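Local coordinates for MarR Like Protein, TVG0766549 (Thermoplasma volcanium, PDB 3LFK), which is of unknown function but, reported as a mechanosensitive channel, structurally resembles MarR-like transcriptional regulators and probably binds DNA through a winged helix-turn-helix domain, at residues A[9-13]-A[22-26]. Residues are numbered along the deposited sequence; the frame is centred on the assembly and turned at random.
Sequences ESKVL and PVIKG
Two backbone hydrogen bonds join Lys11 and Leu13 to Lys25 and Val23, bracketing the non-hydrogen-bonded antiparallel pair Val12 and Ile24. Lys25 N donates to Lys11 O at 2.9 Å in a nearly straight bond (166°), and Ile24 CA adds a CH···O contact to the same oxygen. Two residues along, Leu13 N donates to Val23 O over 3.0 Å, with a more bent N-H (144°).

The side chain of Lys25 runs back across residues 9-13. With CG beside its own backbone N (chi1 -71°) and a bend at chi4, Lys25 NZ donates to Ser10 O at 3.1 Å, coming from above the carbonyl plane. A water weakly bridges the ammonium to Val12 O, giving NZ a second oxygen partner. The lysine's methylenes cross Leu13 at about a right angle; Lys25 CG and Leu13 CG lie 3.4 Å apart, tighter than usual for carbons. Leu13 CD1 rests on Val23 CG1. Within residues 9-13, Ser10 OG accepts from Val12 N, forming an ST turn that leads into the strand. Val12 and Ile24, on the same face of the sheet, rest on Glu95 and Val99 of helix 94-116, where this two-stranded antiparallel beta hairpin packs at the protein surface.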
ATOM      1  N   GLU A   9       8.764   3.034 -11.993  1.00 21.11           N
ATOM      2  CA  GLU A   9       9.210   4.315 -11.470  1.00 22.83           C
ATOM      3  C   GLU A   9       8.784   4.552 -10.023  1.00 20.15           C
ATOM      4  O   GLU A   9       7.703   4.108  -9.606  1.00 20.53           O
ATOM      5  CB  GLU A   9       8.662   5.442 -12.365  1.00 27.24           C
ATOM      6  CG  GLU A   9       9.136   6.829 -11.969  1.00 38.07           C
ATOM      7  CD  GLU A   9       8.683   7.924 -12.939  1.00 56.28           C
ATOM      8  OE1 GLU A   9       7.455   8.102 -13.132  1.00 55.76           O
ATOM      9  OE2 GLU A   9       9.566   8.613 -13.505  1.00 58.91           O
ATOM     10  N   SER A  10       9.628   5.217  -9.239  1.00 19.74           N
ATOM     11  CA  SER A  10       9.282   5.538  -7.862  1.00 16.98           C
ATOM     12  C   SER A  10       8.088   6.475  -7.821  1.00 18.05           C
ATOM     13  O   SER A  10       7.948   7.334  -8.697  1.00 20.74           O
ATOM     14  CB  SER A  10      10.442   6.243  -7.169  1.00 19.16           C
ATOM     15  OG  SER A  10      10.079   6.702  -5.903  1.00 20.53           O
ATOM     16  N   LYS A  11       7.215   6.302  -6.832  1.00 18.61           N
ATOM     17  CA  LYS A  11       6.092   7.218  -6.673  1.00 15.83           C
ATOM     18  C   LYS A  11       6.373   8.138  -5.503  1.00 18.90           C
ATOM     19  O   LYS A  11       5.532   8.968  -5.135  1.00 22.23           O
ATOM     20  CB  LYS A  11       4.780   6.475  -6.403  1.00 16.53           C
ATOM     21  CG  LYS A  11       4.332   5.598  -7.554  1.00 16.26           C
ATOM     22  CD  LYS A  11       2.901   5.102  -7.300  1.00 17.66           C
ATOM     23  CE  LYS A  11       2.471   4.182  -8.439  1.00 19.32           C
ATOM     24  NZ  LYS A  11       2.581   4.856  -9.782  1.00 20.58           N
ATOM     25  N   VAL A  12       7.554   8.008  -4.897  1.00 18.75           N
ATOM     26  CA  VAL A  12       7.868   8.857  -3.768  1.00 20.21           C
ATOM     27  C   VAL A  12       8.722  10.048  -4.251  1.00 21.94           C
ATOM     28  O   VAL A  12       9.901   9.894  -4.597  1.00 26.60           O
ATOM     29  CB  VAL A  12       8.616   8.082  -2.671  1.00 21.69           C
ATOM     30  CG1 VAL A  12       8.997   9.026  -1.540  1.00 20.70           C
ATOM     31  CG2 VAL A  12       7.725   6.964  -2.124  1.00 20.39           C
ATOM     32  N   LEU A  13       8.104  11.224  -4.287  1.00 24.74           N
ATOM     33  CA  LEU A  13       8.764  12.452  -4.737  1.00 26.83           C
ATOM     34  C   LEU A  13       9.558  13.062  -3.604  1.00 24.36           C
ATOM     35  O   LEU A  13      10.711  13.471  -3.785  1.00 28.42           O
ATOM     36  CB  LEU A  13       7.722  13.452  -5.226  1.00 28.53           C
ATOM     37  CG  LEU A  13       7.165  13.138  -6.616  1.00 31.97           C
ATOM     38  CD1 LEU A  13       5.945  14.008  -6.907  1.00 30.93           C
ATOM     39  CD2 LEU A  13       8.258  13.359  -7.655  1.00 39.89           C
ATOM     40  N   PRO A  22       4.566  13.559   3.137  1.00 31.08           N
ATOM     41  CA  PRO A  22       5.200  13.044   1.917  1.00 27.03           C
ATOM     42  C   PRO A  22       4.482  13.539   0.668  1.00 25.36           C
ATOM     43  O   PRO A  22       3.308  13.868   0.721  1.00 27.66           O
ATOM     44  CB  PRO A  22       5.079  11.522   2.071  1.00 31.38           C
ATOM     45  CG  PRO A  22       3.883  11.361   2.927  1.00 39.55           C
ATOM     46  CD  PRO A  22       4.024  12.459   3.950  1.00 30.63           C
ATOM     47  N   VAL A  23       5.206  13.642  -0.436  1.00 26.60           N
ATOM     48  CA  VAL A  23       4.587  14.038  -1.686  1.00 22.90           C
ATOM     49  C   VAL A  23       4.703  12.787  -2.535  1.00 19.37           C
ATOM     50  O   VAL A  23       5.803  12.264  -2.735  1.00 21.29           O
ATOM     51  CB  VAL A  23       5.324  15.202  -2.347  1.00 24.18           C
ATOM     52  CG1 VAL A  23       4.651  15.549  -3.675  1.00 32.03           C
ATOM     53  CG2 VAL A  23       5.291  16.397  -1.422  1.00 29.67           C
ATOM     54  N   ILE A  24       3.548  12.321  -3.006  1.00 20.80           N
ATOM     55  CA  ILE A  24       3.428  11.093  -3.792  1.00 19.60           C
ATOM     56  C   ILE A  24       3.002  11.450  -5.219  1.00 19.69           C
ATOM     57  O   ILE A  24       2.147  12.324  -5.409  1.00 20.85           O
ATOM     58  CB  ILE A  24       2.340  10.195  -3.161  1.00 19.16           C
ATOM     59  CG1 ILE A  24       2.590  10.026  -1.648  1.00 17.60           C
ATOM     60  CG2 ILE A  24       2.319   8.808  -3.880  1.00 18.39           C
ATOM     61  CD1 ILE A  24       3.923   9.342  -1.312  1.00 20.02           C
ATOM     62  N   LYS A  25       3.592  10.785  -6.209  1.00 18.34           N
ATOM     63  CA  LYS A  25       3.247  11.003  -7.605  1.00 16.69           C
ATOM     64  C   LYS A  25       1.861  10.412  -7.823  1.00 20.66           C
ATOM     65  O   LYS A  25       1.542   9.333  -7.309  1.00 22.33           O
ATOM     66  CB  LYS A  25       4.224  10.299  -8.544  1.00 21.93           C
ATOM     67  CG  LYS A  25       5.613  10.895  -8.604  1.00 34.37           C
ATOM     68  CD  LYS A  25       6.320  10.394  -9.868  1.00 44.07           C
ATOM     69  CE  LYS A  25       7.748  10.915  -9.980  1.00 57.67           C
ATOM     70  NZ  LYS A  25       8.625  10.385  -8.896  1.00 60.89           N
ATOM     71  N   GLY A  26       1.048  11.099  -8.612  1.00 18.90           N
ATOM     72  CA  GLY A  26      -0.311  10.617  -8.809  1.00 18.99           C
ATOM     73  C   GLY A  26      -1.227  11.222  -7.755  1.00 19.83           C
ATOM     74  O   GLY A  26      -0.795  12.001  -6.892  1.00 21.87           O
TER
HETATM   75  O   HOH W   1      11.163  10.359  -7.625  1.00 44.02           O